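Side-chain contacts in Alpha/beta hydrolase (Paenibacillus sp. VTT E-133280, PDB 6TJ2), which probably hydrolyses methyl salicylate to salicylic acid, much as tobacco salicylic acid binding protein 2 does: residues T232-I237 with Y242-T247; G115-G120 with G262-T267. All coordinates share one frame; numbering follows the deposited sequence.

How the contacts relate
Contacts 1 and 2 meet in what looks like the Ser-His-Asp catalytic site of this alpha/beta hydrolase. Contact 1 positions Asp234, the probable acid; contact 2 brings His264, the probable base, against Ser117, the probable nucleophile. Their centres lie about 10 Å apart, and the main bridge is a probable hydrogen bond of 2.7 Å from His264 ND1 to Asp234 OD2. Next to it, the methyl CB of Ala236 packs 3.4 Å from His264 CG. Farther back, the loops after strands 226-231 and 256-260 are tied by Glu233 N and Gly262 O, 2.9 Å apart. Along the chain, contact 1 is nested within the loop that contact 2 closes.

Contact 1 of 2, residues T232-I237 with Y242-T247; sequences TEDTAI and YGFHPT
Asp234, Ala236 and Ile237 pack against one face and one edge of Phe244 in a buried, mostly apolar contact that joins the loop after strand 226-231 to the start of helix 244-250. Over the centre of one face of the Phe244 ring lies the methyl CG2 of Ile237, a CH-pi contact 3.6 Å from the centroid and almost on the ring normal. The longer branch of Ile237 runs toward the carbonyl of Tyr242, where CD1 lies 3.2 Å from Tyr242 O. At the rim of the ring, Asp234 OD1 comes in plane, 3.4 Å from Phe244 CE2, with the carboxylate turned 74° against the ring. Ala236 CB sits at the same rim, 4.3 Å from CE2 of Phe244. With CG anti to the backbone N (chi1 -170°), Asp234 reaches forward along its own loop: Ala236 N donates to Asp234 OD1 over 3.0 Å at 175°, closing an Asx turn. Tyr228 and Tyr230 of strand 226-231 and the ring of Phe143 help enclose the phenyl group.

No direct hydrogen bond joins the two segments; a water does that work. It donates to Asp234 O and to Ile237 O, 2.8 Å each, and accepts from Phe244 N at the first turn of the helix, where Gly243 is the N-cap.

The two carboxylate oxygens of Asp234 thus have different jobs: OD1 is held by the peptide N-H of Ala236 and lies against the C-H rim of Phe244, probably a mildly favourable electrostatic match, while OD2 is hydrogen-bonded to His264 ND1. These two bonds fix the rotation of the carboxylate, with the Phe244 edge packed alongside, consistent with Asp234 serving as the acid of a catalytic triad.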
loop_
_atom_site.group_PDB
_atom_site.type_symbol
_atom_site.label_atom_id
_atom_site.label_comp_id
_atom_site.label_asym_id
_atom_site.label_seq_id
_atom_site.Cartn_x
_atom_site.Cartn_y
_atom_site.Cartn_z
ATOM N N THR A 232 1.718 -7.868 -0.784
ATOM C CA THR A 232 2.021 -6.469 -1.169
ATOM C C THR A 232 3.322 -6.307 -1.961
ATOM O O THR A 232 3.503 -5.209 -2.491
ATOM C CB THR A 232 2.067 -5.562 0.051
ATOM O OG1 THR A 232 3.172 -5.905 0.882
ATOM C CG2 THR A 232 0.782 -5.599 0.860
ATOM N N GLU A 233 4.153 -7.340 -2.111
ATOM C CA GLU A 233 5.340 -7.251 -2.962
ATOM C C GLU A 233 5.091 -8.038 -4.261
ATOM O O GLU A 233 6.060 -8.280 -5.003
ATOM C CB GLU A 233 6.590 -7.724 -2.231
ATOM C CG GLU A 233 7.130 -6.682 -1.229
ATOM C CD GLU A 233 8.060 -7.293 -0.229
ATOM O OE1 GLU A 233 7.617 -8.144 0.570
ATOM O OE2 GLU A 233 9.254 -6.926 -0.217
ATOM N N ASP A 234 3.837 -8.349 -4.595
ATOM C CA ASP A 234 3.581 -9.087 -5.868
ATOM C C ASP A 234 3.592 -8.091 -7.023
ATOM O O ASP A 234 2.702 -7.197 -7.133
ATOM C CB ASP A 234 2.273 -9.841 -5.788
ATOM C CG ASP A 234 2.138 -10.782 -6.975
ATOM O OD1 ASP A 234 2.687 -10.465 -8.045
ATOM O OD2 ASP A 234 1.553 -11.876 -6.761
ATOM N N THR A 235 4.577 -8.240 -7.890
ATOM C CA THR A 235 4.837 -7.364 -9.031
ATOM C C THR A 235 4.772 -8.157 -10.347
ATOM O O THR A 235 5.300 -7.692 -11.351
ATOM C CB THR A 235 6.202 -6.719 -8.886
ATOM O OG1 THR A 235 7.209 -7.710 -8.692
ATOM C CG2 THR A 235 6.244 -5.775 -7.720
ATOM N N ALA A 236 4.129 -9.307 -10.387
ATOM C CA ALA A 236 4.113 -10.086 -11.632
ATOM C C ALA A 236 3.410 -9.276 -12.693
ATOM O O ALA A 236 3.814 -9.323 -13.858
ATOM C CB ALA A 236 3.531 -11.452 -11.412
ATOM N N ILE A 237 2.392 -8.518 -12.341
ATOM C CA ILE A 237 1.954 -7.352 -13.146
ATOM C C ILE A 237 2.463 -6.148 -12.373
ATOM O O ILE A 237 2.365 -6.110 -11.137
ATOM C CB ILE A 237 0.429 -7.394 -13.393
ATOM C CG1 ILE A 237 0.021 -6.309 -14.384
ATOM C CG2 ILE A 237 -0.363 -7.340 -12.082
ATOM C CD1 ILE A 237 -1.347 -6.587 -14.958
ATOM N N TYR A 242 -2.225 -0.671 -13.354
ATOM C CA TYR A 242 -2.585 -1.997 -13.871
ATOM C C TYR A 242 -2.404 -3.086 -12.823
ATOM O O TYR A 242 -2.623 -4.230 -13.159
ATOM C CB TYR A 242 -1.732 -2.323 -15.108
ATOM C CG TYR A 242 -1.872 -1.330 -16.243
ATOM C CD1 TYR A 242 -2.818 -1.500 -17.243
ATOM C CD2 TYR A 242 -1.109 -0.185 -16.278
ATOM C CE1 TYR A 242 -2.983 -0.545 -18.236
ATOM C CE2 TYR A 242 -1.249 0.777 -17.274
ATOM C CZ TYR A 242 -2.186 0.564 -18.262
ATOM O OH TYR A 242 -2.257 1.500 -19.263
ATOM N N GLY A 243 -2.034 -2.769 -11.608
ATOM C CA GLY A 243 -1.627 -3.776 -10.617
ATOM C C GLY A 243 -2.741 -4.681 -10.131
ATOM O O GLY A 243 -3.930 -4.466 -10.323
ATOM N N PHE A 244 -2.395 -5.773 -9.447
ATOM C CA PHE A 244 -3.369 -6.700 -8.842
ATOM C C PHE A 244 -4.288 -6.001 -7.870
ATOM O O PHE A 244 -5.481 -6.293 -7.897
ATOM C CB PHE A 244 -2.664 -7.849 -8.101
ATOM C CG PHE A 244 -2.056 -8.899 -9.014
ATOM C CD1 PHE A 244 -2.828 -9.508 -9.968
ATOM C CD2 PHE A 244 -0.719 -9.269 -8.893
ATOM C CE1 PHE A 244 -2.309 -10.464 -10.811
ATOM C CE2 PHE A 244 -0.203 -10.249 -9.745
ATOM C CZ PHE A 244 -0.990 -10.838 -10.677
ATOM N N HIS A 245 -3.797 -5.084 -7.063
ATOM C CA HIS A 245 -4.666 -4.416 -6.058
ATOM C C HIS A 245 -4.224 -2.978 -5.947
ATOM O O HIS A 245 -3.027 -2.731 -5.703
ATOM C CB HIS A 245 -4.606 -5.117 -4.699
ATOM C CG HIS A 245 -5.455 -4.432 -3.676
ATOM N ND1 HIS A 245 -6.825 -4.509 -3.683
ATOM C CD2 HIS A 245 -5.077 -3.576 -2.700
ATOM C CE1 HIS A 245 -7.256 -3.726 -2.688
ATOM N NE2 HIS A 245 -6.243 -3.175 -2.102
ATOM N N PRO A 246 -5.117 -1.970 -6.065
ATOM C CA PRO A 246 -6.560 -2.144 -6.165
ATOM C C PRO A 246 -7.138 -2.359 -7.567
ATOM O O PRO A 246 -8.356 -2.549 -7.687
ATOM C CB PRO A 246 -7.114 -0.801 -5.645
ATOM C CG PRO A 246 -6.009 0.180 -5.944
ATOM C CD PRO A 246 -4.723 -0.574 -5.786
ATOM N N THR A 247 -6.354 -2.388 -8.626
ATOM C CA THR A 247 -6.944 -2.439 -9.977
ATOM C C THR A 247 -7.645 -3.756 -10.272
ATOM O O THR A 247 -8.888 -3.751 -10.508
ATOM C CB THR A 247 -5.966 -2.063 -11.076
ATOM O OG1 THR A 247 -5.582 -0.703 -10.865
ATOM C CG2 THR A 247 -6.589 -2.218 -12.459
HETATM O O HOH W 1 0.757 -5.995 -8.823
#

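Contact 2 of 2, residues G115-G120 with G262-T267; sequences GHSFGG and GDHMTT
Ser117 and His264 make the nearest backbone approach, CA to CA 8.2 Å, with Ser117 inside a type II' turn from His116 to Gly119 and forced to a positive phi of 50° where strand 111-117 gives way to helix 119-129. Ser117 meets the edge of the His264 imidazole: its CB lies near the ring plane, 3.2 Å from His264 NE2, and Ser117 OG stands 3.7 Å from the same nitrogen. The other ring nitrogen, ND1, is hydrogen-bonded to Asp234. Over one face of the His264 ring comes His116, whose CE1 is 3.5 Å above the plane near its centre. The two imidazoles are tilted by 33°, an oblique pair. His116 NE2 also gives a weak, bent hydrogen bond of 2.9 Å to His264 O, and a water in the plane of the His116 ring, 3.1 Å from NE2, donates to Asp263 O. Just before His264 in the chain, Asp263 ties its loop together by accepting from Thr266 N on OD1 and from Thr266 OG1 on OD2. The strained serine between strand and helix, within the Gly115-Ser117-Gly119 pattern, matches the nucleophile elbow of alpha/beta hydrolases, faced here by the probable catalytic histidine.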
loop_
_atom_site.group_PDB
_atom_site.type_symbol
_atom_site.label_atom_id
_atom_site.label_comp_id
_atom_site.label_asym_id
_atom_site.label_seq_id
_atom_site.Cartn_x
_atom_site.Cartn_y
_atom_site.Cartn_z
ATOM N N GLY A 115 -8.073 -19.213 -7.084
ATOM C CA GLY A 115 -7.169 -19.148 -8.247
ATOM C C GLY A 115 -6.060 -18.174 -8.007
ATOM O O GLY A 115 -6.270 -17.154 -7.342
ATOM N N HIS A 116 -4.868 -18.490 -8.497
ATOM C CA HIS A 116 -3.669 -17.628 -8.505
ATOM C C HIS A 116 -3.382 -17.202 -9.920
ATOM O O HIS A 116 -3.516 -18.033 -10.828
ATOM C CB HIS A 116 -2.522 -18.358 -7.856
ATOM C CG HIS A 116 -1.241 -17.624 -7.789
ATOM N ND1 HIS A 116 -0.305 -17.725 -8.742
ATOM C CD2 HIS A 116 -0.742 -16.784 -6.843
ATOM C CE1 HIS A 116 0.770 -17.035 -8.390
ATOM N NE2 HIS A 116 0.525 -16.479 -7.232
ATOM N N SER A 117 -3.005 -15.942 -10.124
ATOM C CA SER A 117 -2.600 -15.387 -11.433
ATOM C C SER A 117 -3.615 -15.717 -12.537
ATOM O O SER A 117 -4.802 -15.367 -12.413
ATOM C CB SER A 117 -1.148 -15.692 -11.708
ATOM O OG SER A 117 -0.843 -17.069 -11.704
ATOM N N PHE A 118 -3.199 -16.287 -13.668
ATOM C CA PHE A 118 -4.067 -16.669 -14.796
ATOM C C PHE A 118 -5.200 -17.522 -14.259
ATOM O O PHE A 118 -6.307 -17.564 -14.820
ATOM C CB PHE A 118 -3.237 -17.452 -15.806
ATOM C CG PHE A 118 -4.016 -18.244 -16.829
ATOM C CD1 PHE A 118 -4.637 -17.632 -17.906
ATOM C CD2 PHE A 118 -4.236 -19.606 -16.678
ATOM C CE1 PHE A 118 -5.408 -18.352 -18.811
ATOM C CE2 PHE A 118 -5.017 -20.335 -17.580
ATOM C CZ PHE A 118 -5.599 -19.699 -18.644
ATOM N N GLY A 119 -4.977 -18.273 -13.186
ATOM C CA GLY A 119 -6.012 -19.038 -12.530
ATOM C C GLY A 119 -7.235 -18.237 -12.111
ATOM O O GLY A 119 -8.314 -18.819 -12.002
ATOM N N GLY A 120 -7.095 -16.910 -11.931
ATOM C CA GLY A 120 -8.307 -16.104 -11.717
ATOM C C GLY A 120 -9.275 -16.167 -12.872
ATOM O O GLY A 120 -10.503 -16.192 -12.662
ATOM N N GLY A 262 4.402 -10.842 0.836
ATOM C CA GLY A 262 5.024 -11.774 -0.091
ATOM C C GLY A 262 4.966 -11.320 -1.522
ATOM O O GLY A 262 4.636 -10.195 -1.813
ATOM N N ASP A 263 5.316 -12.259 -2.402
ATOM C CA ASP A 263 5.419 -11.968 -3.853
ATOM C C ASP A 263 4.703 -13.048 -4.654
ATOM O O ASP A 263 3.954 -13.840 -4.096
ATOM C CB ASP A 263 6.895 -11.796 -4.220
ATOM C CG ASP A 263 7.660 -13.090 -4.130
ATOM O OD1 ASP A 263 7.017 -14.182 -4.032
ATOM O OD2 ASP A 263 8.936 -13.006 -4.214
ATOM N N HIS A 264 4.859 -13.030 -5.966
ATOM C CA HIS A 264 4.031 -13.896 -6.802
ATOM C C HIS A 264 4.312 -15.380 -6.606
ATOM O O HIS A 264 3.355 -16.155 -6.515
ATOM C CB HIS A 264 4.232 -13.512 -8.280
ATOM C CG HIS A 264 3.101 -13.901 -9.154
ATOM N ND1 HIS A 264 1.832 -13.471 -8.919
ATOM C CD2 HIS A 264 3.038 -14.628 -10.310
ATOM C CE1 HIS A 264 1.048 -13.856 -9.902
ATOM N NE2 HIS A 264 1.729 -14.590 -10.771
ATOM N N MET A 265 5.566 -15.785 -6.595
ATOM C CA MET A 265 5.867 -17.253 -6.629
ATOM C C MET A 265 6.836 -17.713 -5.547
ATOM O O MET A 265 7.011 -18.939 -5.444
ATOM C CB MET A 265 6.366 -17.671 -8.005
ATOM C CG MET A 265 5.339 -17.423 -9.044
ATOM S SD MET A 265 5.769 -18.323 -10.544
ATOM C CE MET A 265 4.208 -18.333 -11.410
ATOM N N THR A 266 7.376 -16.866 -4.685
ATOM C CA THR A 266 8.276 -17.353 -3.601
ATOM C C THR A 266 7.442 -17.850 -2.418
ATOM O O THR A 266 7.699 -18.919 -1.845
ATOM C CB THR A 266 9.167 -16.208 -3.119
ATOM O OG1 THR A 266 9.862 -15.643 -4.231
ATOM C CG2 THR A 266 10.134 -16.628 -2.037
ATOM N N THR A 267 6.487 -17.039 -1.985
ATOM C CA THR A 267 5.947 -17.133 -0.619
ATOM C C THR A 267 5.161 -18.394 -0.416
ATOM O O THR A 267 5.180 -18.958 0.695
ATOM C CB THR A 267 5.143 -15.868 -0.324
ATOM O OG1 THR A 267 5.840 -14.727 -0.845
ATOM C CG2 THR A 267 4.888 -15.658 1.166
HETATM O O HOH W 2 1.245 -14.681 -4.839
#